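Local structure of nigritoxine (Vibrio nigripulchritudo, 5M41) at residues 40-50 / 206-217; 387-395 / 408-417. The protein is a bacterial toxin of new fold that acts on crustaceans and insects. All blocks are in the same frame, centred on the assembly; numbering follows the deposited sequence.

Contact 1 (40-50 / 206-217)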
ATOM      1  N   LEU A  40     -10.826 -18.721 -26.907  1.00 32.04           N
ATOM      2  CA  LEU A  40      -9.357 -18.760 -26.897  1.00 31.95           C
ATOM      3  C   LEU A  40      -8.840 -19.537 -28.127  1.00 31.70           C
ATOM      4  O   LEU A  40      -7.934 -19.063 -28.857  1.00 30.74           O
ATOM      5  CB  LEU A  40      -8.871 -19.411 -25.595  1.00 30.93           C
ATOM      6  CG  LEU A  40      -7.408 -19.495 -25.190  1.00 31.89           C
ATOM      7  CD1 LEU A  40      -7.309 -19.859 -23.691  1.00 30.95           C
ATOM      8  CD2 LEU A  40      -6.695 -20.580 -25.995  1.00 32.72           C
ATOM      9  N   TYR A  41      -9.362 -20.748 -28.332  1.00 30.50           N
ATOM     10  CA  TYR A  41      -8.899 -21.532 -29.488  1.00 31.70           C
ATOM     11  C   TYR A  41      -9.252 -20.841 -30.805  1.00 32.43           C
ATOM     12  O   TYR A  41      -8.445 -20.814 -31.746  1.00 31.81           O
ATOM     13  CB  TYR A  41      -9.462 -22.946 -29.449  1.00 30.18           C
ATOM     14  CG  TYR A  41      -8.455 -23.939 -28.858  1.00 30.95           C
ATOM     15  CD1 TYR A  41      -7.308 -24.291 -29.568  1.00 30.14           C
ATOM     16  CD2 TYR A  41      -8.636 -24.492 -27.586  1.00 29.29           C
ATOM     17  CE1 TYR A  41      -6.377 -25.183 -29.037  1.00 30.13           C
ATOM     18  CE2 TYR A  41      -7.711 -25.392 -27.058  1.00 30.72           C
ATOM     19  CZ  TYR A  41      -6.584 -25.733 -27.793  1.00 30.94           C
ATOM     20  OH  TYR A  41      -5.662 -26.649 -27.291  1.00 32.24           O
ATOM     21  N   GLN A  42     -10.449 -20.245 -30.838  1.00 31.34           N
ATOM     22  CA  GLN A  42     -10.931 -19.573 -32.020  1.00 33.92           C
ATOM     23  C   GLN A  42      -9.977 -18.455 -32.426  1.00 35.27           C
ATOM     24  O   GLN A  42      -9.664 -18.322 -33.610  1.00 35.34           O
ATOM     25  CB  GLN A  42     -12.324 -19.016 -31.767  1.00 35.51           C
ATOM     26  CG  GLN A  42     -12.942 -18.317 -32.945  1.00 40.82           C
ATOM     27  CD  GLN A  42     -13.875 -19.228 -33.681  1.00 45.69           C
ATOM     28  OE1 GLN A  42     -13.587 -20.414 -33.874  1.00 48.16           O
ATOM     29  NE2 GLN A  42     -15.009 -18.688 -34.096  1.00 47.73           N
ATOM     30  N   PHE A  43      -9.533 -17.647 -31.452  1.00 34.02           N
ATOM     31  CA  PHE A  43      -8.585 -16.562 -31.737  1.00 34.32           C
ATOM     32  C   PHE A  43      -7.220 -17.069 -32.197  1.00 35.69           C
ATOM     33  O   PHE A  43      -6.613 -16.459 -33.078  1.00 35.16           O
ATOM     34  CB  PHE A  43      -8.401 -15.637 -30.531  1.00 33.72           C
ATOM     35  CG  PHE A  43      -9.551 -14.679 -30.302  1.00 35.38           C
ATOM     36  CD1 PHE A  43     -10.013 -13.851 -31.333  1.00 36.60           C
ATOM     37  CD2 PHE A  43     -10.130 -14.555 -29.030  1.00 36.20           C
ATOM     38  CE1 PHE A  43     -11.062 -12.949 -31.129  1.00 38.44           C
ATOM     39  CE2 PHE A  43     -11.171 -13.646 -28.815  1.00 37.78           C
ATOM     40  CZ  PHE A  43     -11.644 -12.847 -29.865  1.00 38.11           C
ATOM     41  N   ALA A  44      -6.728 -18.159 -31.578  1.00 34.18           N
ATOM     42  CA  ALA A  44      -5.522 -18.843 -32.060  1.00 35.05           C
ATOM     43  C   ALA A  44      -5.632 -19.272 -33.539  1.00 35.78           C
ATOM     44  O   ALA A  44      -4.701 -19.058 -34.337  1.00 36.02           O
ATOM     45  CB  ALA A  44      -5.188 -20.050 -31.185  1.00 33.69           C
ATOM     46  N   ILE A  45      -6.754 -19.894 -33.887  1.00 35.93           N
ATOM     47  CA  ILE A  45      -7.025 -20.289 -35.271  1.00 36.20           C
ATOM     48  C   ILE A  45      -6.989 -19.064 -36.192  1.00 37.89           C
ATOM     49  O   ILE A  45      -6.299 -19.074 -37.226  1.00 39.10           O
ATOM     50  CB  ILE A  45      -8.372 -21.013 -35.418  1.00 35.44           C
ATOM     51  CG1 ILE A  45      -8.348 -22.333 -34.647  1.00 34.93           C
ATOM     52  CG2 ILE A  45      -8.656 -21.341 -36.889  1.00 35.59           C
ATOM     53  CD1 ILE A  45      -9.744 -22.899 -34.406  1.00 33.89           C
ATOM     54  N   ILE A  46      -7.734 -18.022 -35.817  1.00 38.66           N
ATOM     55  CA  ILE A  46      -7.730 -16.756 -36.557  1.00 40.73           C
ATOM     56  C   ILE A  46      -6.303 -16.255 -36.795  1.00 41.28           C
ATOM     57  O   ILE A  46      -5.958 -15.883 -37.917  1.00 43.13           O
ATOM     58  CB  ILE A  46      -8.557 -15.658 -35.861  1.00 40.21           C
ATOM     59  CG1 ILE A  46     -10.062 -15.951 -36.007  1.00 42.22           C
ATOM     60  CG2 ILE A  46      -8.271 -14.306 -36.504  1.00 42.36           C
ATOM     61  CD1 ILE A  46     -10.946 -15.269 -34.961  1.00 40.95           C
ATOM     62  N   GLU A  47      -5.467 -16.266 -35.760  1.00 38.76           N
ATOM     63  CA  GLU A  47      -4.095 -15.841 -35.941  1.00 40.43           C
ATOM     64  C   GLU A  47      -3.380 -16.668 -37.016  1.00 41.33           C
ATOM     65  O   GLU A  47      -2.665 -16.116 -37.862  1.00 43.43           O
ATOM     66  CB  GLU A  47      -3.330 -15.832 -34.618  1.00 39.88           C
ATOM     67  CG  GLU A  47      -1.849 -15.482 -34.705  1.00 42.66           C
ATOM     68  CD  GLU A  47      -1.557 -14.091 -35.278  1.00 47.04           C
ATOM     69  OE1 GLU A  47      -2.459 -13.225 -35.357  1.00 47.69           O
ATOM     70  OE2 GLU A  47      -0.397 -13.862 -35.653  1.00 50.98           O
ATOM     71  N   VAL A  48      -3.559 -17.985 -36.991  1.00 39.70           N
ATOM     72  CA  VAL A  48      -2.828 -18.854 -37.910  1.00 39.79           C
ATOM     73  C   VAL A  48      -3.368 -18.693 -39.340  1.00 41.65           C
ATOM     74  O   VAL A  48      -2.591 -18.636 -40.294  1.00 39.72           O
ATOM     75  CB  VAL A  48      -2.783 -20.325 -37.417  1.00 41.15           C
ATOM     76  CG1 VAL A  48      -2.156 -21.252 -38.452  1.00 39.27           C
ATOM     77  CG2 VAL A  48      -2.028 -20.401 -36.094  1.00 37.82           C
ATOM     78  N   LEU A  49      -4.686 -18.584 -39.483  1.00 41.18           N
ATOM     79  CA  LEU A  49      -5.257 -18.255 -40.782  1.00 43.74           C
ATOM     80  C   LEU A  49      -4.705 -16.932 -41.340  1.00 47.56           C
ATOM     81  O   LEU A  49      -4.389 -16.888 -42.527  1.00 48.58           O
ATOM     82  CB  LEU A  49      -6.786 -18.237 -40.763  1.00 42.86           C
ATOM     83  CG  LEU A  49      -7.506 -19.517 -40.340  1.00 42.96           C
ATOM     84  CD1 LEU A  49      -9.002 -19.262 -40.327  1.00 45.23           C
ATOM     85  CD2 LEU A  49      -7.174 -20.689 -41.262  1.00 45.69           C
ATOM     86  N   SER A  50      -4.565 -15.881 -40.515  1.00 47.01           N
ATOM     87  CA  SER A  50      -3.975 -14.613 -40.983  1.00 49.99           C
ATOM     88  C   SER A  50      -2.567 -14.831 -41.525  1.00 53.17           C
ATOM     89  O   SER A  50      -2.186 -14.265 -42.552  1.00 50.91           O
ATOM     90  CB  SER A  50      -3.904 -13.550 -39.881  1.00 50.65           C
ATOM     91  OG  SER A  50      -5.193 -13.320 -39.345  1.00 57.41           O
ATOM     92  N   VAL A 206       0.102 -21.854 -28.059  1.00 34.59           N
ATOM     93  CA  VAL A 206      -1.297 -21.538 -28.403  1.00 32.98           C
ATOM     94  C   VAL A 206      -1.713 -20.192 -27.809  1.00 34.25           C
ATOM     95  O   VAL A 206      -2.369 -19.380 -28.463  1.00 34.37           O
ATOM     96  CB  VAL A 206      -2.290 -22.627 -27.889  1.00 32.89           C
ATOM     97  CG1 VAL A 206      -3.733 -22.226 -28.189  1.00 32.68           C
ATOM     98  CG2 VAL A 206      -1.995 -23.991 -28.518  1.00 32.01           C
ATOM     99  N   LEU A 207      -1.332 -19.958 -26.562  1.00 33.35           N
ATOM    100  CA  LEU A 207      -1.786 -18.759 -25.844  1.00 32.36           C
ATOM    101  C   LEU A 207      -1.364 -17.439 -26.501  1.00 33.38           C
ATOM    102  O   LEU A 207      -2.219 -16.580 -26.740  1.00 33.54           O
ATOM    103  CB  LEU A 207      -1.343 -18.825 -24.377  1.00 31.19           C
ATOM    104  CG  LEU A 207      -2.068 -19.906 -23.568  1.00 31.48           C
ATOM    105  CD1 LEU A 207      -1.371 -20.182 -22.215  1.00 30.19           C
ATOM    106  CD2 LEU A 207      -3.521 -19.464 -23.397  1.00 29.51           C
ATOM    107  N   PRO A 208      -0.046 -17.261 -26.804  1.00 35.17           N
ATOM    108  CA  PRO A 208       0.366 -16.041 -27.509  1.00 35.55           C
ATOM    109  C   PRO A 208      -0.288 -15.890 -28.884  1.00 34.92           C
ATOM    110  O   PRO A 208      -0.566 -14.774 -29.305  1.00 36.07           O
ATOM    111  CB  PRO A 208       1.902 -16.217 -27.682  1.00 38.41           C
ATOM    112  CG  PRO A 208       2.205 -17.655 -27.392  1.00 36.76           C
ATOM    113  CD  PRO A 208       1.109 -18.115 -26.462  1.00 35.07           C
ATOM    114  N   ARG A 209      -0.536 -16.991 -29.586  1.00 34.90           N
ATOM    115  CA  ARG A 209      -1.291 -16.891 -30.846  1.00 34.69           C
ATOM    116  C   ARG A 209      -2.719 -16.496 -30.605  1.00 33.24           C
ATOM    117  O   ARG A 209      -3.291 -15.724 -31.381  1.00 32.87           O
ATOM    118  CB  ARG A 209      -1.241 -18.186 -31.665  1.00 35.94           C
ATOM    119  CG  ARG A 209       0.184 -18.538 -32.066  1.00 40.38           C
ATOM    120  CD  ARG A 209       0.248 -19.657 -33.101  1.00 39.33           C
ATOM    121  NE  ARG A 209       1.588 -19.668 -33.652  1.00 38.56           N
ATOM    122  CZ  ARG A 209       2.460 -20.644 -33.493  1.00 40.28           C
ATOM    123  NH1 ARG A 209       2.149 -21.757 -32.805  1.00 39.52           N
ATOM    124  NH2 ARG A 209       3.655 -20.503 -34.027  1.00 39.23           N
ATOM    125  N   SER A 210      -3.309 -17.032 -29.542  1.00 32.55           N
ATOM    126  CA  SER A 210      -4.674 -16.653 -29.189  1.00 32.71           C
ATOM    127  C   SER A 210      -4.691 -15.144 -28.888  1.00 33.35           C
ATOM    128  O   SER A 210      -5.499 -14.413 -29.432  1.00 35.63           O
ATOM    129  CB  SER A 210      -5.180 -17.494 -28.010  1.00 31.47           C
ATOM    130  OG  SER A 210      -6.538 -17.157 -27.711  1.00 32.30           O
ATOM    131  N   ALA A 211      -3.744 -14.676 -28.076  1.00 33.49           N
ATOM    132  CA  ALA A 211      -3.673 -13.270 -27.701  1.00 34.67           C
ATOM    133  C   ALA A 211      -3.519 -12.401 -28.965  1.00 37.18           C
ATOM    134  O   ALA A 211      -4.145 -11.330 -29.089  1.00 37.96           O
ATOM    135  CB  ALA A 211      -2.504 -13.037 -26.756  1.00 34.08           C
ATOM    136  N   LYS A 212      -2.706 -12.871 -29.911  1.00 36.56           N
ATOM    137  CA  LYS A 212      -2.512 -12.117 -31.141  1.00 39.13           C
ATOM    138  C   LYS A 212      -3.789 -12.081 -31.959  1.00 39.18           C
ATOM    139  O   LYS A 212      -4.130 -11.051 -32.521  1.00 40.31           O
ATOM    140  CB  LYS A 212      -1.406 -12.718 -31.983  1.00 42.47           C
ATOM    141  CG  LYS A 212      -0.063 -12.056 -31.782  1.00 49.81           C
ATOM    142  CD  LYS A 212       1.041 -12.730 -32.602  1.00 54.98           C
ATOM    143  CE  LYS A 212       1.495 -14.044 -31.955  1.00 57.29           C
ATOM    144  NZ  LYS A 212       2.728 -14.557 -32.626  1.00 64.09           N
ATOM    145  N   GLY A 213      -4.485 -13.211 -32.039  1.00 36.87           N
ATOM    146  CA  GLY A 213      -5.758 -13.270 -32.747  1.00 36.81           C
ATOM    147  C   GLY A 213      -6.738 -12.288 -32.130  1.00 38.32           C
ATOM    148  O   GLY A 213      -7.430 -11.565 -32.836  1.00 37.86           O
ATOM    149  N   ALA A 214      -6.777 -12.246 -30.806  1.00 36.85           N
ATOM    150  CA  ALA A 214      -7.687 -11.335 -30.132  1.00 37.67           C
ATOM    151  C   ALA A 214      -7.329  -9.856 -30.402  1.00 39.63           C
ATOM    152  O   ALA A 214      -8.231  -9.044 -30.508  1.00 39.23           O
ATOM    153  CB  ALA A 214      -7.746 -11.627 -28.641  1.00 34.61           C
ATOM    154  N   ALA A 215      -6.033  -9.523 -30.517  1.00 39.37           N
ATOM    155  CA  ALA A 215      -5.607  -8.143 -30.783  1.00 41.52           C
ATOM    156  C   ALA A 215      -5.970  -7.692 -32.185  1.00 43.85           C
ATOM    157  O   ALA A 215      -6.043  -6.508 -32.426  1.00 44.94           O
ATOM    158  CB  ALA A 215      -4.100  -7.976 -30.581  1.00 43.97           C
ATOM    159  N   ARG A 216      -6.186  -8.644 -33.095  1.00 45.41           N
ATOM    160  CA  ARG A 216      -6.658  -8.376 -34.451  1.00 49.17           C
ATOM    161  C   ARG A 216      -8.133  -8.062 -34.504  1.00 47.16           C
ATOM    162  O   ARG A 216      -8.584  -7.579 -35.502  1.00 46.34           O
ATOM    163  CB  ARG A 216      -6.481  -9.601 -35.369  1.00 51.27           C
ATOM    164  CG  ARG A 216      -5.094 -10.156 -35.483  1.00 55.23           C
ATOM    165  CD  ARG A 216      -5.117 -11.330 -36.452  1.00 57.71           C
ATOM    166  NE  ARG A 216      -4.930 -10.809 -37.788  1.00 66.79           N
ATOM    167  CZ  ARG A 216      -3.734 -10.543 -38.305  1.00 67.19           C
ATOM    168  NH1 ARG A 216      -2.624 -10.798 -37.609  1.00 70.55           N
ATOM    169  NH2 ARG A 216      -3.649 -10.047 -39.514  1.00 65.68           N
ATOM    170  N   GLU A 217      -8.895  -8.412 -33.471  1.00 43.56           N
ATOM    171  CA  GLU A 217     -10.353  -8.241 -33.499  1.00 45.14           C
ATOM    172  C   GLU A 217     -10.751  -6.741 -33.619  1.00 44.90           C
ATOM    173  O   GLU A 217     -10.522  -5.986 -32.696  1.00 45.69           O
ATOM    174  CB  GLU A 217     -10.948  -8.873 -32.232  1.00 45.25           C
ATOM    175  CG  GLU A 217     -12.460  -8.954 -32.183  1.00 50.12           C
ATOM    176  CD  GLU A 217     -13.020  -9.974 -33.166  1.00 55.52           C
ATOM    177  OE1 GLU A 217     -12.233 -10.758 -33.751  1.00 55.22           O
ATOM    178  OE2 GLU A 217     -14.252  -9.991 -33.346  1.00 56.43           O
TER
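Phe43 lays one face of its ring on the backbone of Ala214: Ala214 CA stands 3.8 Å from the ring centroid and 17° off the normal, a CH-pi contact. The same ring meets Glu217 at its edge, where OE1 lies in the ring plane 3.6 Å from Phe43 CE1, the carboxylate turned steeply against the ring. Segments 40-50 and 206-215, helices far apart in sequence in the N-terminal part of the chain, cross here with axes 6.7 Å apart at 79°. Small residues at the crossing are consistent with this closeness: Ala44 CA and Ser210 CA are 3.7 Å apart, and Gly213 CA turns a C-H almost straight at Phe43 O. Ser210 holds its OG anti to its own backbone N (chi1 -177°), which carries the hydroxyl to Leu40 O in a 2.6 Å hydrogen bond between Ser210 OG and that carbonyl. Leu40 O also accepts the helical bond from Ala44 N; Tyr257 of helix 253-264, which packs on both segments, is a further partner of the hydroxyl. Toward the other end, Glu47 bends at chi2 to bring OE1 to the guanidinium edge of Arg216, a weak salt bridge of 3.3 Å from Arg216 NH1, while Ser50 OG sits over a guanidinium face without a bond from NE. The chemistry is therefore graded: a short buried hydroxyl bond and close backbone packing join the helices, and the long ion pair of exposed Arg216 probably adds less.

Contact 2 (387-395 / 408-417)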
ATOM      1  N   ASP A 387       8.512   3.659 -11.451  1.00 46.71           N
ATOM      2  CA  ASP A 387       7.517   4.744 -11.446  1.00 48.53           C
ATOM      3  C   ASP A 387       6.642   4.653 -10.198  1.00 45.07           C
ATOM      4  O   ASP A 387       6.275   5.662  -9.607  1.00 47.28           O
ATOM      5  CB  ASP A 387       6.627   4.720 -12.698  1.00 49.58           C
ATOM      6  CG  ASP A 387       7.391   5.077 -13.987  1.00 55.40           C
ATOM      7  OD1 ASP A 387       8.493   5.662 -13.912  1.00 57.91           O
ATOM      8  OD2 ASP A 387       6.871   4.781 -15.085  1.00 54.99           O
ATOM      9  N   ILE A 388       6.309   3.438  -9.807  1.00 43.73           N
ATOM     10  CA  ILE A 388       5.460   3.224  -8.631  1.00 43.47           C
ATOM     11  C   ILE A 388       6.176   3.660  -7.364  1.00 41.65           C
ATOM     12  O   ILE A 388       5.614   4.401  -6.552  1.00 40.78           O
ATOM     13  CB  ILE A 388       4.995   1.762  -8.531  1.00 41.88           C
ATOM     14  CG1 ILE A 388       3.915   1.505  -9.583  1.00 41.63           C
ATOM     15  CG2 ILE A 388       4.511   1.444  -7.106  1.00 41.36           C
ATOM     16  CD1 ILE A 388       3.705   0.054  -9.943  1.00 41.94           C
ATOM     17  N   ILE A 389       7.425   3.231  -7.217  1.00 41.11           N
ATOM     18  CA  ILE A 389       8.157   3.538  -5.995  1.00 41.30           C
ATOM     19  C   ILE A 389       8.571   5.017  -5.927  1.00 43.44           C
ATOM     20  O   ILE A 389       8.493   5.622  -4.853  1.00 42.94           O
ATOM     21  CB  ILE A 389       9.301   2.537  -5.754  1.00 42.62           C
ATOM     22  CG1 ILE A 389       8.699   1.117  -5.602  1.00 41.11           C
ATOM     23  CG2 ILE A 389      10.137   2.961  -4.546  1.00 42.26           C
ATOM     24  CD1 ILE A 389       9.687  -0.039  -5.722  1.00 42.53           C
ATOM     25  N   ASN A 390       8.959   5.612  -7.061  1.00 45.73           N
ATOM     26  CA  ASN A 390       9.171   7.076  -7.134  1.00 49.63           C
ATOM     27  C   ASN A 390       7.913   7.840  -6.702  1.00 49.78           C
ATOM     28  O   ASN A 390       7.982   8.738  -5.868  1.00 52.01           O
ATOM     29  CB  ASN A 390       9.593   7.540  -8.539  1.00 54.06           C
ATOM     30  CG  ASN A 390      11.022   7.141  -8.897  1.00 58.99           C
ATOM     31  OD1 ASN A 390      11.772   6.610  -8.077  1.00 60.82           O
ATOM     32  ND2 ASN A 390      11.404   7.403 -10.134  1.00 61.55           N
ATOM     33  N   GLY A 391       6.764   7.471  -7.258  1.00 48.89           N
ATOM     34  CA  GLY A 391       5.508   8.130  -6.897  1.00 50.05           C
ATOM     35  C   GLY A 391       5.238   8.050  -5.398  1.00 49.35           C
ATOM     36  O   GLY A 391       4.954   9.058  -4.752  1.00 51.28           O
ATOM     37  N   LEU A 392       5.325   6.851  -4.842  1.00 46.47           N
ATOM     38  CA  LEU A 392       5.058   6.665  -3.423  1.00 45.19           C
ATOM     39  C   LEU A 392       6.016   7.460  -2.540  1.00 44.64           C
ATOM     40  O   LEU A 392       5.590   8.125  -1.579  1.00 45.13           O
ATOM     41  CB  LEU A 392       5.075   5.169  -3.038  1.00 42.00           C
ATOM     42  CG  LEU A 392       4.904   4.873  -1.537  1.00 41.69           C
ATOM     43  CD1 LEU A 392       3.601   5.435  -0.975  1.00 40.62           C
ATOM     44  CD2 LEU A 392       5.011   3.379  -1.262  1.00 38.08           C
ATOM     45  N   VAL A 393       7.304   7.366  -2.841  1.00 44.03           N
ATOM     46  CA  VAL A 393       8.314   8.070  -2.065  1.00 46.59           C
ATOM     47  C   VAL A 393       8.047   9.586  -2.103  1.00 49.98           C
ATOM     48  O   VAL A 393       8.104  10.255  -1.071  1.00 50.43           O
ATOM     49  CB  VAL A 393       9.752   7.758  -2.536  1.00 46.90           C
ATOM     50  CG1 VAL A 393      10.729   8.794  -1.998  1.00 49.59           C
ATOM     51  CG2 VAL A 393      10.175   6.378  -2.084  1.00 45.71           C
ATOM     52  N   SER A 394       7.712  10.122  -3.269  1.00 51.48           N
ATOM     53  CA  SER A 394       7.454  11.565  -3.349  1.00 55.89           C
ATOM     54  C   SER A 394       6.303  12.023  -2.455  1.00 56.06           C
ATOM     55  O   SER A 394       6.317  13.155  -1.968  1.00 58.67           O
ATOM     56  CB  SER A 394       7.209  12.026  -4.787  1.00 58.70           C
ATOM     57  OG  SER A 394       5.940  11.597  -5.258  1.00 61.16           O
ATOM     58  N   VAL A 395       5.300  11.172  -2.239  1.00 52.35           N
ATOM     59  CA  VAL A 395       4.197  11.574  -1.349  1.00 51.94           C
ATOM     60  C   VAL A 395       4.393  11.120   0.107  1.00 51.96           C
ATOM     61  O   VAL A 395       3.811  11.712   1.017  1.00 52.14           O
ATOM     62  CB  VAL A 395       2.789  11.201  -1.889  1.00 53.12           C
ATOM     63  CG1 VAL A 395       2.497  11.926  -3.208  1.00 53.97           C
ATOM     64  CG2 VAL A 395       2.647   9.693  -2.046  1.00 50.08           C
ATOM     65  N   LYS A 408      -3.886  10.459  -3.513  1.00 56.33           N
ATOM     66  CA  LYS A 408      -2.518  10.978  -3.699  1.00 55.43           C
ATOM     67  C   LYS A 408      -1.539   9.910  -4.187  1.00 51.54           C
ATOM     68  O   LYS A 408      -0.731  10.161  -5.080  1.00 52.13           O
ATOM     69  CB  LYS A 408      -1.973  11.595  -2.409  1.00 57.01           C
ATOM     70  CG  LYS A 408      -2.255  13.086  -2.235  1.00 62.03           C
ATOM     71  CD  LYS A 408      -1.685  13.560  -0.902  1.00 63.35           C
ATOM     72  CE  LYS A 408      -1.807  15.062  -0.712  1.00 71.43           C
ATOM     73  NZ  LYS A 408      -3.211  15.477  -0.477  1.00 76.32           N
ATOM     74  N   ILE A 409      -1.603   8.712  -3.611  1.00 48.44           N
ATOM     75  CA  ILE A 409      -0.708   7.650  -4.066  1.00 46.53           C
ATOM     76  C   ILE A 409      -1.012   7.294  -5.523  1.00 47.44           C
ATOM     77  O   ILE A 409      -0.099   7.251  -6.359  1.00 47.11           O
ATOM     78  CB  ILE A 409      -0.758   6.405  -3.153  1.00 44.52           C
ATOM     79  CG1 ILE A 409      -0.181   6.758  -1.769  1.00 43.33           C
ATOM     80  CG2 ILE A 409       0.006   5.276  -3.789  1.00 41.81           C
ATOM     81  CD1 ILE A 409      -0.595   5.825  -0.649  1.00 42.46           C
ATOM     82  N   GLY A 410      -2.289   7.071  -5.834  1.00 48.30           N
ATOM     83  CA  GLY A 410      -2.680   6.735  -7.206  1.00 51.19           C
ATOM     84  C   GLY A 410      -2.210   7.772  -8.224  1.00 55.34           C
ATOM     85  O   GLY A 410      -1.678   7.422  -9.285  1.00 56.77           O
ATOM     86  N   ASN A 411      -2.410   9.047  -7.895  1.00 58.07           N
ATOM     87  CA  ASN A 411      -1.981  10.171  -8.742  1.00 61.60           C
ATOM     88  C   ASN A 411      -0.471  10.246  -8.926  1.00 62.49           C
ATOM     89  O   ASN A 411       0.009  10.561 -10.017  1.00 63.79           O
ATOM     90  CB  ASN A 411      -2.485  11.497  -8.176  1.00 66.59           C
ATOM     91  CG  ASN A 411      -3.995  11.611  -8.209  1.00 70.66           C
ATOM     92  OD1 ASN A 411      -4.686  10.779  -8.802  1.00 72.31           O
ATOM     93  ND2 ASN A 411      -4.515  12.656  -7.579  1.00 75.50           N
ATOM     94  N   ALA A 412       0.285   9.949  -7.871  1.00 59.90           N
ATOM     95  CA  ALA A 412       1.738   9.998  -7.971  1.00 59.24           C
ATOM     96  C   ALA A 412       2.263   8.863  -8.858  1.00 61.38           C
ATOM     97  O   ALA A 412       3.264   9.024  -9.565  1.00 64.34           O
ATOM     98  CB  ALA A 412       2.365   9.970  -6.588  1.00 56.54           C
ATOM     99  N   ILE A 413       1.566   7.731  -8.847  1.00 60.83           N
ATOM    100  CA  ILE A 413       1.903   6.603  -9.714  1.00 63.90           C
ATOM    101  C   ILE A 413       1.664   6.958 -11.192  1.00 70.34           C
ATOM    102  O   ILE A 413       2.522   6.719 -12.042  1.00 71.14           O
ATOM    103  CB  ILE A 413       1.099   5.348  -9.322  1.00 62.34           C
ATOM    104  CG1 ILE A 413       1.716   4.712  -8.080  1.00 61.92           C
ATOM    105  CG2 ILE A 413       1.038   4.350 -10.479  1.00 64.68           C
ATOM    106  CD1 ILE A 413       0.845   3.631  -7.472  1.00 63.54           C
ATOM    107  N   LYS A 414       0.502   7.548 -11.470  1.00 73.90           N
ATOM    108  CA  LYS A 414       0.100   7.929 -12.826  1.00 79.45           C
ATOM    109  C   LYS A 414       0.838   9.153 -13.354  1.00 85.47           C
ATOM    110  O   LYS A 414       0.727   9.471 -14.536  1.00 89.59           O
ATOM    111  CB  LYS A 414      -1.403   8.201 -12.878  1.00 77.95           C
ATOM    112  CG  LYS A 414      -2.255   6.967 -12.651  1.00 76.61           C
ATOM    113  CD  LYS A 414      -3.723   7.260 -12.889  1.00 78.92           C
ATOM    114  CE  LYS A 414      -4.329   8.129 -11.806  1.00 78.40           C
ATOM    115  NZ  LYS A 414      -5.789   8.276 -12.053  1.00 83.47           N
ATOM    116  N   LYS A 415       1.573   9.844 -12.484  1.00 89.71           N
ATOM    117  CA  LYS A 415       2.334  11.027 -12.887  1.00 99.21           C
ATOM    118  C   LYS A 415       3.479  10.652 -13.829  1.00104.41           C
ATOM    119  O   LYS A 415       3.731  11.361 -14.806  1.00108.45           O
ATOM    120  CB  LYS A 415       2.875  11.785 -11.670  1.00101.80           C
ATOM    121  CG  LYS A 415       3.578  13.085 -12.028  1.00107.67           C
ATOM    122  CD  LYS A 415       4.749  13.377 -11.105  1.00107.57           C
ATOM    123  CE  LYS A 415       5.776  14.247 -11.814  1.00109.63           C
ATOM    124  NZ  LYS A 415       6.543  15.080 -10.846  1.00111.83           N
ATOM    125  N   GLY A 416       4.154   9.538 -13.536  1.00104.79           N
ATOM    126  CA  GLY A 416       5.244   9.027 -14.374  1.00110.52           C
ATOM    127  C   GLY A 416       4.782   8.365 -15.667  1.00120.99           C
ATOM    128  O   GLY A 416       5.528   7.585 -16.271  1.00118.18           O
ATOM    129  N   ASN A 417       3.546   8.677 -16.078  1.00129.58           N
ATOM    130  CA  ASN A 417       2.912   8.180 -17.319  1.00133.06           C
ATOM    131  C   ASN A 417       1.572   8.898 -17.610  1.00133.27           C
ATOM    132  O   ASN A 417       0.510   8.434 -17.179  1.00127.96           O
ATOM    133  CB  ASN A 417       2.731   6.643 -17.302  1.00131.98           C
ATOM    134  CG  ASN A 417       2.041   6.133 -16.037  1.00130.44           C
ATOM    135  OD1 ASN A 417       2.613   6.151 -14.944  1.00128.03           O
ATOM    136  ND2 ASN A 417       0.812   5.654 -16.190  1.00128.97           N
TER
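Gly391 and Ala412 bring two consecutive helices, 386-396 and 406-415, together as a splayed alpha-alpha hairpin; segments 387-395 and 408-415 run at 133° to each other, with axes 7.6 Å apart at closest approach. Gly391 CA and Ala412 CA are 4.3 Å apart, and Ala412 points its methyl at the Gly391 carbonyl, Ala412 CB to Gly391 O 3.3 Å. Gly391 has no side chain, and its bare CA faces the Ala412 backbone, with Gly391 CA 3.6 Å from Ala412 O. Around this point the packing is aliphatic. Leu392, with CG anti to its backbone N, lies side by side with Ile409 and points the same way, meeting Ile409 CG1 through CD1. Val395 crosses Ile409 at about a right angle and divides its branches: CG2, held between the backbone N and the carbonyl carbon, touches Ile409 CG1, whereas Val395 CG1 reaches Ala412 CB at 3.9 Å. Ile388 and Ile413 meet at a slant, Ile388 CG1 against Ile413 CG2 at 4.1 Å. Strands 359-363 and 366-370 receive the aliphatic side of the pair, Val367 touching Ile388, Leu392 and Ile409. No hydrogen bond joins the two segments, and the salt bridge of Lys408 goes to Asp617 instead. Ser394 turns its hydroxyl back along its own helix (chi1 73°), and Ser394 OG donates to Gly391 O at 2.8 Å, with the donor tilted 27° from the carbonyl plane.

In the fold
Contacts 1 and 2 are separate units in series along one elongated chain: the 40-50 / 206-217 crossing is complete before 387-395 / 408-417 begins. Their centres are 35 Å apart and their nearest atoms about 20 Å, so neither touches the other. Contact 1 lies 36 Å from the centre of the chain and joins segments with 155 residues between them; contact 2 lies 12 Å from that centre and joins near neighbours, with 12 residues between. Both have a glycine at the helix crossing, but contact 1 adds polar bonds. The magnesium site of Val189, Glu192 and Asp195 includes none of the residues of either contact.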